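Local coordinates for cytochrome c (Chlorobaculum tepidum, PDB 3A9F), which carries electrons through a single heme c, as the electron carrier domain of a subunit of the green bacterial P840 photosynthetic reaction centre, at residues A[47-50]-A[51-54]; A[58-61]-A[62-65]; A[65-68]-A[69-73]. One frame throughout, in Å; residues are numbered along the deposited sequence.

Contact 1 (A[47-50]-A[51-54]); sequences VADL and FRTK. With HEC (heme c), chain C.
Val47 sits at the N-cap of helix 48-56, and its carbonyl O receives the N-H of Phe51 at 2.7 Å. The same i to i+4 pattern runs on through Arg52 N to Ala48 O, Thr53 N to Asp49 O and Lys54 N to Leu50 O; four such bonds link the two segments.

The charged pair is bridged by water. Asp49 OD1 and Arg52 NH1 stand 4.2 Å apart, beyond a salt bridge, with the carboxylate and guanidinium planes inclined at 47°. A single water donates to OD1 and accepts from NH1. Arg52 has a stronger partner beyond the helix, a salt bridge from NH2 to the terminal carboxylate of Phe92.

A third group of contacts is made with the heme, at pyrrole ring A and its propionate. Val47 CG2 lies over the face of ring A, 3.6 Å from C3A of the heme, while both methyls of Leu50 press on the propionate. Lys54, its CG anti to the backbone N (chi1 -177°) and its chain extended, passes CD along Leu50 CD2 at 3.9 Å and delivers NZ to propionate O2A at 2.9 Å. That bond probably offsets part of the propionate charge, and Tyr55 OH is also hydrogen-bonded to the heme.

On the inner side Phe51 meets heme methyl CMA at its ring edge, then packs against Val61 and Ile64 of helix 61-70 and the ring of Phe92 at the C-terminus.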
loop_
_atom_site.group_PDB
_atom_site.type_symbol
_atom_site.label_atom_id
_atom_site.label_comp_id
_atom_site.label_asym_id
_atom_site.label_seq_id
_atom_site.Cartn_x
_atom_site.Cartn_y
_atom_site.Cartn_z
ATOM N N VAL A 47 -0.795 5.875 11.074
ATOM C CA VAL A 47 -1.881 6.180 10.153
ATOM C C VAL A 47 -2.750 4.960 9.856
ATOM O O VAL A 47 -3.607 5.020 8.977
ATOM C CB VAL A 47 -1.372 6.793 8.820
ATOM C CG1 VAL A 47 -0.691 8.153 9.065
ATOM C CG2 VAL A 47 -0.435 5.835 8.081
ATOM N N ALA A 48 -2.545 3.881 10.615
ATOM C CA ALA A 48 -3.169 2.579 10.323
ATOM C C ALA A 48 -4.682 2.608 10.431
ATOM O O ALA A 48 -5.373 2.113 9.537
ATOM C CB ALA A 48 -2.578 1.497 11.222
ATOM N N ASP A 49 -5.190 3.178 11.520
ATOM C CA ASP A 49 -6.635 3.226 11.727
ATOM C C ASP A 49 -7.310 4.047 10.648
ATOM O O ASP A 49 -8.338 3.642 10.097
ATOM C CB ASP A 49 -6.962 3.840 13.091
ATOM C CG ASP A 49 -6.550 2.957 14.255
ATOM O OD1 ASP A 49 -6.296 1.751 14.048
ATOM O OD2 ASP A 49 -6.499 3.483 15.397
ATOM N N LEU A 50 -6.734 5.211 10.367
ATOM C CA LEU A 50 -7.198 6.085 9.309
ATOM C C LEU A 50 -7.117 5.369 7.964
ATOM O O LEU A 50 -8.044 5.438 7.156
ATOM C CB LEU A 50 -6.344 7.349 9.283
ATOM C CG LEU A 50 -6.706 8.499 8.343
ATOM C CD1 LEU A 50 -6.021 9.743 8.844
ATOM C CD2 LEU A 50 -6.284 8.220 6.925
ATOM N N PHE A 51 -6.002 4.689 7.712
ATOM C CA PHE A 51 -5.876 3.955 6.467
ATOM C C PHE A 51 -7.035 2.981 6.273
ATOM O O PHE A 51 -7.640 2.928 5.197
ATOM C CB PHE A 51 -4.552 3.200 6.385
ATOM C CG PHE A 51 -4.464 2.337 5.172
ATOM C CD1 PHE A 51 -4.167 2.891 3.934
ATOM C CD2 PHE A 51 -4.784 0.982 5.244
ATOM C CE1 PHE A 51 -4.122 2.092 2.790
ATOM C CE2 PHE A 51 -4.738 0.178 4.106
ATOM C CZ PHE A 51 -4.414 0.738 2.881
ATOM N N ARG A 52 -7.323 2.201 7.312
ATOM C CA ARG A 52 -8.368 1.175 7.215
ATOM C C ARG A 52 -9.737 1.785 6.965
ATOM O O ARG A 52 -10.477 1.312 6.107
ATOM C CB ARG A 52 -8.367 0.283 8.457
ATOM C CG ARG A 52 -7.178 -0.658 8.531
ATOM C CD ARG A 52 -7.272 -1.599 9.716
ATOM N NE ARG A 52 -6.099 -2.467 9.780
ATOM C CZ ARG A 52 -5.081 -2.304 10.621
ATOM N NH1 ARG A 52 -5.087 -1.317 11.515
ATOM N NH2 ARG A 52 -4.055 -3.145 10.582
ATOM N N THR A 53 -10.080 2.830 7.712
ATOM C CA THR A 53 -11.428 3.404 7.630
ATOM C C THR A 53 -11.623 4.283 6.394
ATOM O O THR A 53 -12.657 4.213 5.731
ATOM C CB THR A 53 -11.807 4.195 8.902
ATOM O OG1 THR A 53 -10.947 5.325 9.034
ATOM C CG2 THR A 53 -11.683 3.321 10.142
ATOM N N LYS A 54 -10.618 5.086 6.062
ATOM C CA LYS A 54 -10.754 6.072 4.999
ATOM C C LYS A 54 -10.434 5.527 3.611
ATOM O O LYS A 54 -10.994 5.990 2.620
ATOM C CB LYS A 54 -9.893 7.301 5.319
ATOM C CG LYS A 54 -9.988 8.454 4.333
ATOM C CD LYS A 54 -9.322 9.702 4.914
ATOM C CE LYS A 54 -9.321 10.850 3.925
ATOM N NZ LYS A 54 -8.633 12.042 4.516
HETATM FE FE HEC C . 2.251 8.583 4.029
HETATM C CHA HEC C . -0.023 10.679 5.461
HETATM C CHB HEC C . -0.033 6.014 4.216
HETATM C CHC HEC C . 4.526 6.459 2.644
HETATM C CHD HEC C . 4.461 11.152 3.702
HETATM N NA HEC C . 0.361 8.393 4.701
HETATM C C1A HEC C . -0.422 9.391 5.254
HETATM C C2A HEC C . -1.736 8.864 5.555
HETATM C C3A HEC C . -1.735 7.570 5.182
HETATM C C4A HEC C . -0.426 7.251 4.675
HETATM C CMA HEC C . -2.865 6.528 5.288
HETATM C CAA HEC C . -2.890 9.688 6.151
HETATM C CBA HEC C . -3.668 10.349 5.016
HETATM C CGA HEC C . -4.911 11.029 5.517
HETATM O O1A HEC C . -4.892 11.612 6.623
HETATM O O2A HEC C . -5.924 10.986 4.798
HETATM N NB HEC C . 2.279 6.591 3.581
HETATM C C1B HEC C . 1.196 5.732 3.668
HETATM C C2B HEC C . 1.552 4.483 3.038
HETATM C C3B HEC C . 2.812 4.616 2.591
HETATM C C4B HEC C . 3.289 5.928 2.921
HETATM C CMB HEC C . 0.562 3.305 2.917
HETATM C CAB HEC C . 3.699 3.668 1.778
HETATM C CBB HEC C . 3.095 3.539 0.355
HETATM N NC HEC C . 4.145 8.775 3.324
HETATM C C1C HEC C . 4.929 7.759 2.821
HETATM C C2C HEC C . 6.225 8.291 2.500
HETATM C C3C HEC C . 6.223 9.604 2.830
HETATM C C4C HEC C . 4.904 9.923 3.308
HETATM C CMC HEC C . 7.394 7.433 2.005
HETATM C CAC HEC C . 7.348 10.659 2.728
HETATM C CBC HEC C . 7.961 10.779 1.310
HETATM N ND HEC C . 2.216 10.581 4.506
HETATM C C1D HEC C . 3.242 11.473 4.237
HETATM C C2D HEC C . 2.849 12.801 4.639
HETATM C C3D HEC C . 1.480 12.654 5.184
HETATM C C4D HEC C . 1.147 11.262 5.068
HETATM C CMD HEC C . 3.713 14.041 4.485
HETATM C CAD HEC C . 0.615 13.783 5.747
HETATM C CBD HEC C . -0.057 14.562 4.623
HETATM C CGD HEC C . -1.128 13.711 4.010
HETATM O O1D HEC C . -2.109 13.364 4.712
HETATM O O2D HEC C . -0.971 13.354 2.816
HETATM O O HOH W 1 -7.510 -0.033 12.644
#

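Contact 2 (A[58-61]-A[62-65])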
loop_
_atom_site.group_PDB
_atom_site.type_symbol
_atom_site.label_atom_id
_atom_site.label_comp_id
_atom_site.label_asym_id
_atom_site.label_seq_id
_atom_site.Cartn_x
_atom_site.Cartn_y
_atom_site.Cartn_z
ATOM N N THR A 58 -13.163 1.884 1.795
ATOM C CA THR A 58 -13.793 2.582 0.682
ATOM C C THR A 58 -13.259 2.153 -0.687
ATOM O O THR A 58 -13.637 2.735 -1.703
ATOM C CB THR A 58 -13.636 4.108 0.814
ATOM O OG1 THR A 58 -12.253 4.451 0.681
ATOM C CG2 THR A 58 -14.153 4.604 2.174
ATOM N N GLY A 59 -12.358 1.170 -0.706
ATOM C CA GLY A 59 -11.771 0.665 -1.950
ATOM C C GLY A 59 -10.869 1.662 -2.661
ATOM O O GLY A 59 -10.785 1.684 -3.901
ATOM N N GLN A 60 -10.179 2.481 -1.873
ATOM C CA GLN A 60 -9.315 3.523 -2.410
ATOM C C GLN A 60 -7.858 3.362 -1.945
ATOM O O GLN A 60 -7.144 4.345 -1.711
ATOM C CB GLN A 60 -9.875 4.905 -2.056
ATOM C CG GLN A 60 -11.210 5.192 -2.755
ATOM C CD GLN A 60 -11.750 6.561 -2.425
ATOM O OE1 GLN A 60 -11.689 7.473 -3.247
ATOM N NE2 GLN A 60 -12.277 6.718 -1.215
ATOM N N VAL A 61 -7.403 2.112 -1.845
ATOM C CA VAL A 61 -6.013 1.832 -1.468
ATOM C C VAL A 61 -5.030 2.392 -2.504
ATOM O O VAL A 61 -4.034 3.026 -2.139
ATOM C CB VAL A 61 -5.806 0.312 -1.267
ATOM C CG1 VAL A 61 -4.324 -0.009 -1.108
ATOM C CG2 VAL A 61 -6.635 -0.198 -0.070
ATOM N N ASN A 62 -5.286 2.167 -3.790
ATOM C CA ASN A 62 -4.368 2.675 -4.803
ATOM C C ASN A 62 -4.297 4.196 -4.786
ATOM O O ASN A 62 -3.227 4.769 -4.957
ATOM C CB ASN A 62 -4.737 2.178 -6.201
ATOM C CG ASN A 62 -3.660 2.485 -7.202
ATOM O OD1 ASN A 62 -2.516 2.042 -7.051
ATOM N ND2 ASN A 62 -3.997 3.263 -8.222
ATOM N N LEU A 63 -5.438 4.845 -4.553
ATOM C CA LEU A 63 -5.475 6.295 -4.432
ATOM C C LEU A 63 -4.425 6.802 -3.450
ATOM O O LEU A 63 -3.618 7.680 -3.782
ATOM C CB LEU A 63 -6.875 6.764 -4.005
ATOM C CG LEU A 63 -7.069 8.274 -3.860
ATOM C CD1 LEU A 63 -7.083 8.938 -5.230
ATOM C CD2 LEU A 63 -8.363 8.580 -3.113
ATOM N N ILE A 64 -4.430 6.253 -2.242
ATOM C CA ILE A 64 -3.523 6.775 -1.229
ATOM C C ILE A 64 -2.064 6.355 -1.502
ATOM O O ILE A 64 -1.136 7.151 -1.276
ATOM C CB ILE A 64 -4.001 6.480 0.224
ATOM C CG1 ILE A 64 -3.221 7.320 1.245
ATOM C CG2 ILE A 64 -3.921 5.005 0.580
ATOM C CD1 ILE A 64 -3.343 8.825 1.073
ATOM N N VAL A 65 -1.844 5.138 -2.012
ATOM C CA VAL A 65 -0.471 4.689 -2.298
ATOM C C VAL A 65 0.143 5.577 -3.376
ATOM O O VAL A 65 1.312 5.990 -3.254
ATOM C CB VAL A 65 -0.452 3.209 -2.683
ATOM C CG1 VAL A 65 0.919 2.786 -3.186
ATOM C CG2 VAL A 65 -0.874 2.350 -1.475
#
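Gln60 and Leu63 lie alongside one another and point the same way at the N-terminal end of helix 61-70, where Gln60 is the N-cap residue. Just before it, a Schellman motif closes helix 48-56: Gly59, with positive phi (68°), leaves the helical path, and the chain turns directly into the next helix. The unit is thus a tight helix-to-helix connection within the all-alpha cytochrome c domain.

The Gln60 side chain is extended beyond CG, which brings its amide alongside Leu63; the methyl CD2 of Leu63 approaches OE1 of Gln60 at 3.5 Å. Nearer the backbone, Leu63 CB comes within 3.3 Å of Gln60 O, so Leu63 touches Gln60 at two levels, CB at the carbonyl and CD2 at the amide. This pair lies on the outer side of the turn.

Val61 and Val65, one helical turn apart, form a second side-by-side pair. Val61 CG1, anti to the backbone N (chi1 170°), reaches toward CG2 of Val65 at 4.2 Å, a loose apolar contact. Both valines are buried against Leu88 of helix 78-91. Ile64 projects from another side of the helix to meet Phe51 and Tyr55 of helix 48-56, and its CG2 passes 3.4 Å from Val61 O.

Along the backbone, Val65 N bonds to Val61 O at 3.0 Å, whereas the preceding bond, Ile64 N to Gln60 O, is weak. The N-H groups of Asn62 and Leu63 are hydrogen-bonded to OD1 and OD2 of Asp17, far back in the chain. At the other end of the Gln60 amide, NE2 donates to Thr58 OG1 at 3.0 Å, almost straight at 177° and with the hydroxyl oxygen lying in the amide plane.

Contact 3 (A[65-68]-A[69-73]). With HEC (heme c), chain C.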
loop_
_atom_site.group_PDB
_atom_site.type_symbol
_atom_site.label_atom_id
_atom_site.label_comp_id
_atom_site.label_asym_id
_atom_site.label_seq_id
_atom_site.Cartn_x
_atom_site.Cartn_y
_atom_site.Cartn_z
ATOM N N VAL A 65 -1.844 5.138 -2.012
ATOM C CA VAL A 65 -0.471 4.689 -2.298
ATOM C C VAL A 65 0.143 5.577 -3.376
ATOM O O VAL A 65 1.312 5.990 -3.254
ATOM C CB VAL A 65 -0.452 3.209 -2.683
ATOM C CG1 VAL A 65 0.919 2.786 -3.186
ATOM C CG2 VAL A 65 -0.874 2.350 -1.475
ATOM N N LYS A 66 -0.646 5.900 -4.406
ATOM C CA LYS A 66 -0.157 6.757 -5.480
ATOM C C LYS A 66 0.092 8.198 -5.000
ATOM O O LYS A 66 1.037 8.854 -5.461
ATOM C CB LYS A 66 -1.086 6.703 -6.706
ATOM C CG LYS A 66 -1.178 5.309 -7.381
ATOM C CD LYS A 66 0.130 4.732 -7.951
ATOM C CE LYS A 66 0.519 5.376 -9.273
ATOM N NZ LYS A 66 1.742 4.738 -9.865
ATOM N N ARG A 67 -0.722 8.684 -4.059
ATOM C CA ARG A 67 -0.472 9.993 -3.464
ATOM C C ARG A 67 0.874 9.998 -2.751
ATOM O O ARG A 67 1.693 10.902 -2.951
ATOM C CB ARG A 67 -1.583 10.368 -2.494
ATOM C CG ARG A 67 -1.481 11.778 -1.995
ATOM C CD ARG A 67 -2.738 12.144 -1.255
ATOM N NE ARG A 67 -3.916 12.116 -2.117
ATOM C CZ ARG A 67 -5.169 12.118 -1.676
ATOM N NH1 ARG A 67 -5.418 12.136 -0.376
ATOM N NH2 ARG A 67 -6.176 12.097 -2.534
ATOM N N MET A 68 1.117 8.981 -1.929
ATOM C CA MET A 68 2.403 8.880 -1.243
ATOM C C MET A 68 3.565 8.773 -2.230
ATOM O O MET A 68 4.601 9.429 -2.062
ATOM C CB MET A 68 2.388 7.705 -0.263
ATOM C CG MET A 68 1.292 7.818 0.785
ATOM S SD MET A 68 1.612 9.215 1.917
ATOM C CE MET A 68 -0.051 9.889 1.915
ATOM N N GLN A 69 3.379 7.981 -3.278
ATOM C CA GLN A 69 4.410 7.856 -4.292
ATOM C C GLN A 69 4.807 9.201 -4.875
ATOM O O GLN A 69 5.992 9.459 -5.119
ATOM C CB GLN A 69 3.942 6.945 -5.412
ATOM C CG GLN A 69 4.959 6.841 -6.563
ATOM C CD GLN A 69 4.482 6.005 -7.706
ATOM O OE1 GLN A 69 3.296 5.822 -7.884
ATOM N NE2 GLN A 69 5.409 5.476 -8.482
ATOM N N GLY A 70 3.814 10.056 -5.111
ATOM C CA GLY A 70 4.085 11.355 -5.723
ATOM C C GLY A 70 4.796 12.355 -4.829
ATOM O O GLY A 70 5.281 13.373 -5.328
ATOM N N PHE A 71 4.863 12.096 -3.521
ATOM C CA PHE A 71 5.572 13.021 -2.629
ATOM C C PHE A 71 7.083 12.963 -2.878
ATOM O O PHE A 71 7.632 11.899 -3.144
ATOM C CB PHE A 71 5.310 12.689 -1.155
ATOM C CG PHE A 71 3.901 12.968 -0.678
ATOM C CD1 PHE A 71 3.006 13.744 -1.421
ATOM C CD2 PHE A 71 3.477 12.448 0.534
ATOM C CE1 PHE A 71 1.705 13.992 -0.954
ATOM C CE2 PHE A 71 2.186 12.711 1.022
ATOM C CZ PHE A 71 1.303 13.477 0.266
ATOM N N PRO A 72 7.772 14.109 -2.763
ATOM C CA PRO A 72 9.229 14.097 -2.944
ATOM C C PRO A 72 9.920 13.151 -1.975
ATOM O O PRO A 72 9.590 13.136 -0.781
ATOM C CB PRO A 72 9.654 15.544 -2.633
ATOM C CG PRO A 72 8.425 16.324 -2.585
ATOM C CD PRO A 72 7.262 15.430 -2.363
ATOM N N GLY A 73 10.873 12.374 -2.488
ATOM C CA GLY A 73 11.675 11.481 -1.661
ATOM C C GLY A 73 10.976 10.197 -1.268
ATOM O O GLY A 73 11.502 9.451 -0.448
HETATM FE FE HEC C . 2.251 8.583 4.029
HETATM C CHA HEC C . -0.023 10.679 5.461
HETATM C CHB HEC C . -0.033 6.014 4.216
HETATM C CHC HEC C . 4.526 6.459 2.644
HETATM C CHD HEC C . 4.461 11.152 3.702
HETATM N NA HEC C . 0.361 8.393 4.701
HETATM C C1A HEC C . -0.422 9.391 5.254
HETATM C C2A HEC C . -1.736 8.864 5.555
HETATM C C3A HEC C . -1.735 7.570 5.182
HETATM C C4A HEC C . -0.426 7.251 4.675
HETATM C CMA HEC C . -2.865 6.528 5.288
HETATM C CAA HEC C . -2.890 9.688 6.151
HETATM C CBA HEC C . -3.668 10.349 5.016
HETATM C CGA HEC C . -4.911 11.029 5.517
HETATM O O1A HEC C . -4.892 11.612 6.623
HETATM O O2A HEC C . -5.924 10.986 4.798
HETATM N NB HEC C . 2.279 6.591 3.581
HETATM C C1B HEC C . 1.196 5.732 3.668
HETATM C C2B HEC C . 1.552 4.483 3.038
HETATM C C3B HEC C . 2.812 4.616 2.591
HETATM C C4B HEC C . 3.289 5.928 2.921
HETATM C CMB HEC C . 0.562 3.305 2.917
HETATM C CAB HEC C . 3.699 3.668 1.778
HETATM C CBB HEC C . 3.095 3.539 0.355
HETATM N NC HEC C . 4.145 8.775 3.324
HETATM C C1C HEC C . 4.929 7.759 2.821
HETATM C C2C HEC C . 6.225 8.291 2.500
HETATM C C3C HEC C . 6.223 9.604 2.830
HETATM C C4C HEC C . 4.904 9.923 3.308
HETATM C CMC HEC C . 7.394 7.433 2.005
HETATM C CAC HEC C . 7.348 10.659 2.728
HETATM C CBC HEC C . 7.961 10.779 1.310
HETATM N ND HEC C . 2.216 10.581 4.506
HETATM C C1D HEC C . 3.242 11.473 4.237
HETATM C C2D HEC C . 2.849 12.801 4.639
HETATM C C3D HEC C . 1.480 12.654 5.184
HETATM C C4D HEC C . 1.147 11.262 5.068
HETATM C CMD HEC C . 3.713 14.041 4.485
HETATM C CAD HEC C . 0.615 13.783 5.747
HETATM C CBD HEC C . -0.057 14.562 4.623
HETATM C CGD HEC C . -1.128 13.711 4.010
HETATM O O1D HEC C . -2.109 13.364 4.712
HETATM O O2D HEC C . -0.971 13.354 2.816
HETATM O O HOH W 2 2.057 8.840 -8.083
#
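Helix 61-70 ends here: Gln69 N and Gly70 N keep their i to i+4 bonds to Val65 O and Lys66 O, whereas Phe71 N bonds chiefly to Met68 O at 3.1 Å, from above the carbonyl plane.

Met68 bends at chi2 (-67°) and chi3, which carries SD to the heme iron at 2.3 Å. Beside it stands the Phe71 ring in an oblique Met-aromatic contact, with CE2 3.7 Å from SD. Arg67 O lies over one face of this ring, 3.5 Å above the plane but displaced toward the rim, and propionate oxygen O2D meets the ring edge at CZ.

Away from the heme, Lys66 and Gln69 run side by side. Lys66, folded at chi2 and chi3, places NZ 2.7 Å from Gln69 OE1, in the carbonyl plane and on a lone pair. A water spans Lys66 O and OE1, and Asp78 holds both side chains by a salt bridge to NZ and a hydrogen bond from Gln69 NE2.

With His42 as the other protein ligand of the iron, Met68 completes the His-Met axial coordination characteristic of class I cytochromes c.

Overall arrangement
The centres of contacts 1 and 3, on different helices, are about 17 Å apart, and the heme joins them: contact 1 supplies a valine over ring A and groups around its methyl and propionate, contact 3 an axial iron ligand. Contact 2 lies between them in sequence, at the start of the helix whose end forms contact 3; the two share Val65. It also touches contact 1, where Phe51 CE1 meets Ile64 CG2 at 3.7 Å. All three are partly buried. Contact 2 is nearest the chain centre and has mainly aliphatic packing inward, whereas contacts 1 and 3 combine apolar heme contacts with charged side chains and bridging waters.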